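Local coordinates for amine oxidase domain-containing protein (Pyrococcus furiosus, PDB 3NRN) that probably acts as a flavin-dependent oxidoreductase of the amine oxidase family, with adenosine monophosphate bound in its Rossmann-type nucleotide pocket, at residues A[2-7]-A[27-32]; A[37-42]-A[186-191]. All coordinates share one frame; numbering follows the deposited sequence.

Interaction 1: residues A[2-7]-A[27-32]. With AMP (adenosine monophosphate), chain B.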
loop_
_atom_site.group_PDB
_atom_site.type_symbol
_atom_site.label_atom_id
_atom_site.label_comp_id
_atom_site.label_asym_id
_atom_site.label_seq_id
_atom_site.Cartn_x
_atom_site.Cartn_y
_atom_site.Cartn_z
ATOM N N ARG A 2 -11.760 -19.703 16.716
ATOM C CA ARG A 2 -12.032 -18.340 17.135
ATOM C C ARG A 2 -10.856 -17.438 16.784
ATOM O O ARG A 2 -9.720 -17.675 17.214
ATOM C CB ARG A 2 -12.274 -18.293 18.649
ATOM C CG ARG A 2 -13.171 -17.157 19.098
ATOM C CD ARG A 2 -13.310 -17.101 20.618
ATOM N NE ARG A 2 -13.613 -18.402 21.214
ATOM C CZ ARG A 2 -12.706 -19.209 21.764
ATOM N NH1 ARG A 2 -11.428 -18.855 21.801
ATOM N NH2 ARG A 2 -13.077 -20.371 22.281
ATOM N N ALA A 3 -11.131 -16.401 16.007
ATOM C CA ALA A 3 -10.093 -15.467 15.607
ATOM C C ALA A 3 -10.429 -14.043 16.023
ATOM O O ALA A 3 -11.519 -13.542 15.735
ATOM C CB ALA A 3 -9.890 -15.527 14.090
ATOM N N VAL A 4 -9.489 -13.400 16.709
ATOM C CA VAL A 4 -9.665 -12.016 17.126
ATOM C C VAL A 4 -8.732 -11.151 16.283
ATOM O O VAL A 4 -7.523 -11.373 16.253
ATOM C CB VAL A 4 -9.304 -11.801 18.627
ATOM C CG1 VAL A 4 -9.448 -10.326 18.979
ATOM C CG2 VAL A 4 -10.213 -12.638 19.521
ATOM N N VAL A 5 -9.297 -10.163 15.602
ATOM C CA VAL A 5 -8.512 -9.262 14.770
ATOM C C VAL A 5 -8.306 -7.941 15.500
ATOM O O VAL A 5 -9.270 -7.305 15.929
ATOM C CB VAL A 5 -9.230 -9.000 13.437
ATOM C CG1 VAL A 5 -8.417 -8.040 12.578
ATOM C CG2 VAL A 5 -9.444 -10.327 12.709
ATOM N N VAL A 6 -7.050 -7.534 15.656
ATOM C CA VAL A 6 -6.754 -6.282 16.333
ATOM C C VAL A 6 -6.474 -5.197 15.313
ATOM O O VAL A 6 -5.414 -5.175 14.691
ATOM C CB VAL A 6 -5.533 -6.411 17.286
ATOM C CG1 VAL A 6 -5.227 -5.070 17.937
ATOM C CG2 VAL A 6 -5.821 -7.444 18.354
ATOM N N GLY A 7 -7.435 -4.293 15.150
ATOM C CA GLY A 7 -7.277 -3.205 14.199
ATOM C C GLY A 7 -8.079 -3.484 12.948
ATOM O O GLY A 7 -7.958 -4.564 12.359
ATOM N N ILE A 27 -13.928 -11.798 15.346
ATOM C CA ILE A 27 -14.249 -10.599 16.107
ATOM C C ILE A 27 -13.174 -9.551 15.834
ATOM O O ILE A 27 -12.008 -9.720 16.208
ATOM C CB ILE A 27 -14.314 -10.871 17.632
ATOM C CG1 ILE A 27 -15.440 -11.866 17.939
ATOM C CG2 ILE A 27 -14.563 -9.566 18.380
ATOM C CD1 ILE A 27 -15.597 -12.187 19.413
ATOM N N VAL A 28 -13.563 -8.479 15.159
ATOM C CA VAL A 28 -12.628 -7.401 14.856
ATOM C C VAL A 28 -12.765 -6.327 15.934
ATOM O O VAL A 28 -13.874 -5.909 16.271
ATOM C CB VAL A 28 -12.922 -6.787 13.477
ATOM C CG1 VAL A 28 -11.874 -5.730 13.132
ATOM C CG2 VAL A 28 -12.950 -7.895 12.417
ATOM N N LEU A 29 -11.634 -5.902 16.486
ATOM C CA LEU A 29 -11.617 -4.873 17.518
ATOM C C LEU A 29 -10.939 -3.636 16.938
ATOM O O LEU A 29 -9.774 -3.672 16.555
ATOM C CB LEU A 29 -10.865 -5.383 18.753
ATOM C CG LEU A 29 -11.472 -6.638 19.400
ATOM C CD1 LEU A 29 -10.647 -7.062 20.606
ATOM C CD2 LEU A 29 -12.918 -6.339 19.833
ATOM N N GLU A 30 -11.687 -2.543 16.871
ATOM C CA GLU A 30 -11.192 -1.295 16.317
ATOM C C GLU A 30 -11.174 -0.201 17.376
ATOM O O GLU A 30 -12.184 0.060 18.033
ATOM C CB GLU A 30 -12.079 -0.884 15.133
ATOM C CG GLU A 30 -11.843 0.513 14.585
ATOM C CD GLU A 30 -10.389 0.788 14.251
ATOM O OE1 GLU A 30 -9.698 -0.107 13.718
ATOM O OE2 GLU A 30 -9.937 1.920 14.512
ATOM N N LYS A 31 -10.021 0.439 17.527
ATOM C CA LYS A 31 -9.839 1.497 18.508
ATOM C C LYS A 31 -10.658 2.755 18.231
ATOM O O LYS A 31 -11.281 3.297 19.140
ATOM C CB LYS A 31 -8.359 1.854 18.588
ATOM C CG LYS A 31 -8.010 2.998 19.501
ATOM C CD LYS A 31 -6.520 3.314 19.363
ATOM C CE LYS A 31 -6.117 4.517 20.191
ATOM N NZ LYS A 31 -4.653 4.777 20.092
ATOM N N SER A 32 -10.647 3.225 16.987
ATOM C CA SER A 32 -11.391 4.426 16.629
ATOM C C SER A 32 -12.882 4.123 16.458
ATOM O O SER A 32 -13.333 2.995 16.689
ATOM C CB SER A 32 -10.830 5.038 15.341
ATOM O OG SER A 32 -11.277 4.327 14.205
HETATM P P AMP B . -3.956 0.616 9.247
HETATM O O1P AMP B . -3.571 -0.847 9.163
HETATM O O2P AMP B . -2.801 1.406 9.858
HETATM O O3P AMP B . -4.575 1.161 8.022
HETATM O "O5'" AMP B . -5.042 0.515 10.416
HETATM C "C5'" AMP B . -4.738 -0.239 11.596
HETATM C "C4'" AMP B . -5.980 -0.035 12.453
HETATM O "O4'" AMP B . -5.737 -0.373 13.822
HETATM C "C3'" AMP B . -6.522 1.385 12.451
HETATM O "O3'" AMP B . -7.899 1.237 12.048
HETATM C "C2'" AMP B . -6.365 1.817 13.924
HETATM O "O2'" AMP B . -7.358 2.732 14.429
HETATM C "C1'" AMP B . -6.493 0.476 14.622
HETATM N N9 AMP B . -5.778 0.363 15.909
HETATM C C8 AMP B . -4.549 0.850 16.223
HETATM N N7 AMP B . -4.210 0.458 17.480
HETATM C C5 AMP B . -5.189 -0.339 17.931
HETATM C C6 AMP B . -5.429 -1.060 19.188
HETATM N N6 AMP B . -4.495 -0.977 20.176
HETATM N N1 AMP B . -6.578 -1.774 19.271
HETATM C C2 AMP B . -7.466 -1.853 18.220
HETATM N N3 AMP B . -7.342 -1.169 17.053
HETATM C C4 AMP B . -6.229 -0.412 16.891
#
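The beta-alpha-beta unit of a Rossmann-type nucleotide fold closes where strands 2-6 and 25-29 run parallel, Val-4, Val-5 and Val-6 standing level with Ile-27, Val-28 and Leu-29. Four backbone hydrogen bonds join them. Ile-27 N gives to Ala-3 O (3.0 Å), Val-5 N to Ile-27 O and Leu-29 N to Val-5 O, and Gly-7 N ends the ladder on Leu-29 O (2.8 Å). Beta-branched valine and isoleucine suit this extended backbone. On one face Val-5 and Val-28 stand shoulder to shoulder, with Val-5 CB 4.0 Å from Val-28 CG2. On the other, Val-4 keeps CG1 anti to its backbone N (chi1 177°), which leans the methyl up the strand to touch Leu-29 CD1 at 3.8 Å.

Beyond the ladder both segments meet AMP. Gly-7 has its CA 3.2 Å from AMP O4', and a side chain there would strike both the ribose and the preceding carbonyl. Glu-30, bent at chi2 (52°), offers one carboxylate oxygen to each ribose hydroxyl: OE1 accepts from AMP O3' at 2.8 Å and OE2 from AMP O2' at 2.7 Å. An acid at the end of the second strand is the classic ribose-binding feature of such folds. Ser-32 steadies it, its N and OG both reaching OE2 on the anti side from opposite faces of the carboxylate plane, while Ala-8 N bonds to OE1.

Helix 10-21 links the two strands. In the parallel sheet, strand 234-237 pairs with the far edge of strand 2-6, and strand 205-207 flanks strand 25-29, where Leu-207 meets Ile-27 and Leu-29.

Interaction 2: residues A[37-42]-A[186-191]; sequences GRFTNL and GGCKAV. With AMP (adenosine monophosphate), chain B.
The amide of Asn-41 bonds in two directions at the start of a helix more than 140 residues further along the chain, tying the first strand of the hairpin 41-44/47-50 to the N-terminal end of helix 188-200. Its OD1 accepts from Lys-189 N at 3.0 Å, with the donor standing above the carbonyl plane (52° out of it). Its ND2 gives to Gly-186 O at 3.1 Å, and also to Gln-48 OE1 on the partner strand. Gly-187 suits its place because a CB would run into Asn-41 OD1. With an alanine in place of Asn-41, Lys-189 N and Gly-186 O would probably lose their mates, and the turn into the helix would be less firmly tied to the hairpin.

The Lys-189 side chain runs across that of Asn-41 at about a right angle, its CB 3.4 Å from Asn-41 CG, while its NZ turns to Asp-193. The rest of the contact is apolar. Phe-39, with CG anti to the backbone N (chi1 -166°), swings its ring against Cys-188, whose CB lies almost above the centroid at 3.9 Å and whose SG is offset toward the rim, a CH-pi and sulfur-aromatic pairing. Val-191 meets the ring at its edge, CB to CE2 3.7 Å. On the ligand side of Phe-39 the loop turns to the phosphate, where Arg-38 N gives a nearly straight hydrogen bond (172°) to AMP O3P at 2.8 Å.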
loop_
_atom_site.group_PDB
_atom_site.type_symbol
_atom_site.label_atom_id
_atom_site.label_comp_id
_atom_site.label_asym_id
_atom_site.label_seq_id
_atom_site.Cartn_x
_atom_site.Cartn_y
_atom_site.Cartn_z
ATOM N N GLY A 37 -8.979 2.273 8.572
ATOM C CA GLY A 37 -7.632 2.761 8.793
ATOM C C GLY A 37 -7.145 3.725 7.728
ATOM O O GLY A 37 -7.784 4.737 7.443
ATOM N N ARG A 38 -6.011 3.401 7.120
ATOM C CA ARG A 38 -5.438 4.253 6.094
ATOM C C ARG A 38 -5.839 3.862 4.679
ATOM O O ARG A 38 -5.160 4.209 3.712
ATOM C CB ARG A 38 -3.913 4.274 6.229
ATOM C CG ARG A 38 -3.440 4.774 7.596
ATOM C CD ARG A 38 -2.009 5.271 7.539
ATOM N NE ARG A 38 -1.110 4.275 6.969
ATOM C CZ ARG A 38 -0.773 3.142 7.570
ATOM N NH1 ARG A 38 -1.254 2.865 8.766
ATOM N NH2 ARG A 38 0.036 2.281 6.969
ATOM N N PHE A 39 -6.951 3.149 4.559
ATOM C CA PHE A 39 -7.439 2.736 3.254
ATOM C C PHE A 39 -8.946 2.972 3.142
ATOM O O PHE A 39 -9.701 2.054 2.840
ATOM C CB PHE A 39 -7.133 1.256 3.013
ATOM C CG PHE A 39 -7.303 0.827 1.585
ATOM C CD1 PHE A 39 -6.373 1.203 0.619
ATOM C CD2 PHE A 39 -8.389 0.042 1.200
ATOM C CE1 PHE A 39 -6.517 0.803 -0.705
ATOM C CE2 PHE A 39 -8.544 -0.361 -0.124
ATOM C CZ PHE A 39 -7.604 0.020 -1.076
ATOM N N THR A 40 -9.382 4.201 3.400
ATOM C CA THR A 40 -10.798 4.537 3.291
ATOM C C THR A 40 -10.953 5.984 2.803
ATOM O O THR A 40 -9.961 6.634 2.459
ATOM C CB THR A 40 -11.531 4.326 4.639
ATOM O OG1 THR A 40 -12.943 4.394 4.425
ATOM C CG2 THR A 40 -11.130 5.375 5.658
ATOM N N ASN A 41 -12.180 6.495 2.766
ATOM C CA ASN A 41 -12.402 7.851 2.268
ATOM C C ASN A 41 -12.390 8.972 3.296
ATOM O O ASN A 41 -12.707 8.776 4.472
ATOM C CB ASN A 41 -13.708 7.906 1.479
ATOM C CG ASN A 41 -13.623 7.148 0.176
ATOM O OD1 ASN A 41 -12.698 6.365 -0.037
ATOM N ND2 ASN A 41 -14.598 7.365 -0.702
ATOM N N LEU A 42 -12.015 10.156 2.826
ATOM C CA LEU A 42 -11.957 11.340 3.664
ATOM C C LEU A 42 -12.712 12.479 2.984
ATOM O O LEU A 42 -12.143 13.209 2.171
ATOM C CB LEU A 42 -10.501 11.759 3.893
ATOM C CG LEU A 42 -10.285 13.055 4.686
ATOM C CD1 LEU A 42 -10.705 12.863 6.145
ATOM C CD2 LEU A 42 -8.823 13.453 4.605
ATOM N N GLY A 186 -15.614 4.522 -6.413
ATOM C CA GLY A 186 -16.063 4.711 -5.047
ATOM C C GLY A 186 -14.909 4.974 -4.098
ATOM O O GLY A 186 -15.119 5.216 -2.912
ATOM N N GLY A 187 -13.685 4.933 -4.616
ATOM C CA GLY A 187 -12.524 5.176 -3.776
ATOM C C GLY A 187 -12.181 3.982 -2.904
ATOM O O GLY A 187 -12.790 2.919 -3.034
ATOM N N CYS A 188 -11.209 4.155 -2.012
ATOM C CA CYS A 188 -10.788 3.081 -1.118
ATOM C C CYS A 188 -11.941 2.539 -0.272
ATOM O O CYS A 188 -12.003 1.344 0.007
ATOM C CB CYS A 188 -9.674 3.564 -0.181
ATOM S SG CYS A 188 -8.119 4.018 -0.991
ATOM N N LYS A 189 -12.846 3.418 0.144
ATOM C CA LYS A 189 -13.973 3.001 0.975
ATOM C C LYS A 189 -14.817 1.889 0.351
ATOM O O LYS A 189 -15.442 1.097 1.071
ATOM C CB LYS A 189 -14.868 4.199 1.303
ATOM C CG LYS A 189 -15.895 3.915 2.410
ATOM C CD LYS A 189 -16.593 5.198 2.878
ATOM C CE LYS A 189 -17.602 4.925 3.995
ATOM N NZ LYS A 189 -18.645 3.948 3.568
ATOM N N ALA A 190 -14.834 1.822 -0.978
ATOM C CA ALA A 190 -15.621 0.797 -1.662
ATOM C C ALA A 190 -15.155 -0.583 -1.210
ATOM O O ALA A 190 -15.957 -1.483 -0.978
ATOM C CB ALA A 190 -15.470 0.931 -3.171
ATOM N N VAL A 191 -13.848 -0.737 -1.070
ATOM C CA VAL A 191 -13.291 -2.006 -0.638
ATOM C C VAL A 191 -13.653 -2.293 0.818
ATOM O O VAL A 191 -14.040 -3.408 1.177
ATOM C CB VAL A 191 -11.766 -1.984 -0.795
ATOM C CG1 VAL A 191 -11.146 -3.200 -0.128
ATOM C CG2 VAL A 191 -11.421 -1.947 -2.273
HETATM P P AMP B . -3.956 0.616 9.247
HETATM O O1P AMP B . -3.571 -0.847 9.163
HETATM O O2P AMP B . -2.801 1.406 9.858
HETATM O O3P AMP B . -4.575 1.161 8.022
HETATM O "O5'" AMP B . -5.042 0.515 10.416
HETATM C "C5'" AMP B . -4.738 -0.239 11.596
HETATM C "C4'" AMP B . -5.980 -0.035 12.453
HETATM O "O4'" AMP B . -5.737 -0.373 13.822
HETATM C "C3'" AMP B . -6.522 1.385 12.451
HETATM O "O3'" AMP B . -7.899 1.237 12.048
HETATM C "C2'" AMP B . -6.365 1.817 13.924
HETATM O "O2'" AMP B . -7.358 2.732 14.429
HETATM C "C1'" AMP B . -6.493 0.476 14.622
HETATM N N9 AMP B . -5.778 0.363 15.909
HETATM C C8 AMP B . -4.549 0.850 16.223
HETATM N N7 AMP B . -4.210 0.458 17.480
HETATM C C5 AMP B . -5.189 -0.339 17.931
HETATM C C6 AMP B . -5.429 -1.060 19.188
HETATM N N6 AMP B . -4.495 -0.977 20.176
HETATM N N1 AMP B . -6.578 -1.774 19.271
HETATM C C2 AMP B . -7.466 -1.853 18.220
HETATM N N3 AMP B . -7.342 -1.169 17.053
HETATM C C4 AMP B . -6.229 -0.412 16.891
#

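In the fold
Strand 25-29 of interaction 1 leads on to strand 41-44 of interaction 2, and the loop between reaches AMP at Glu-30 and Lys-31 and again at Gly-37 and Arg-38. Their centres lie about 19 Å apart and their nearest atoms about 6 Å, so they meet through the ligand. Interaction 1 serves the ribose and the adenine end, and segment 37-42 of interaction 2 the phosphate; the side chains of Glu-30 and Arg-38 are about 10 Å apart. Val-212 N adds a further bond. This is consistent with the adenosine half of a cofactor such as FAD. The residues just after Arg-38 pack on the start of helix 188-200, which supplies no residue to the pocket.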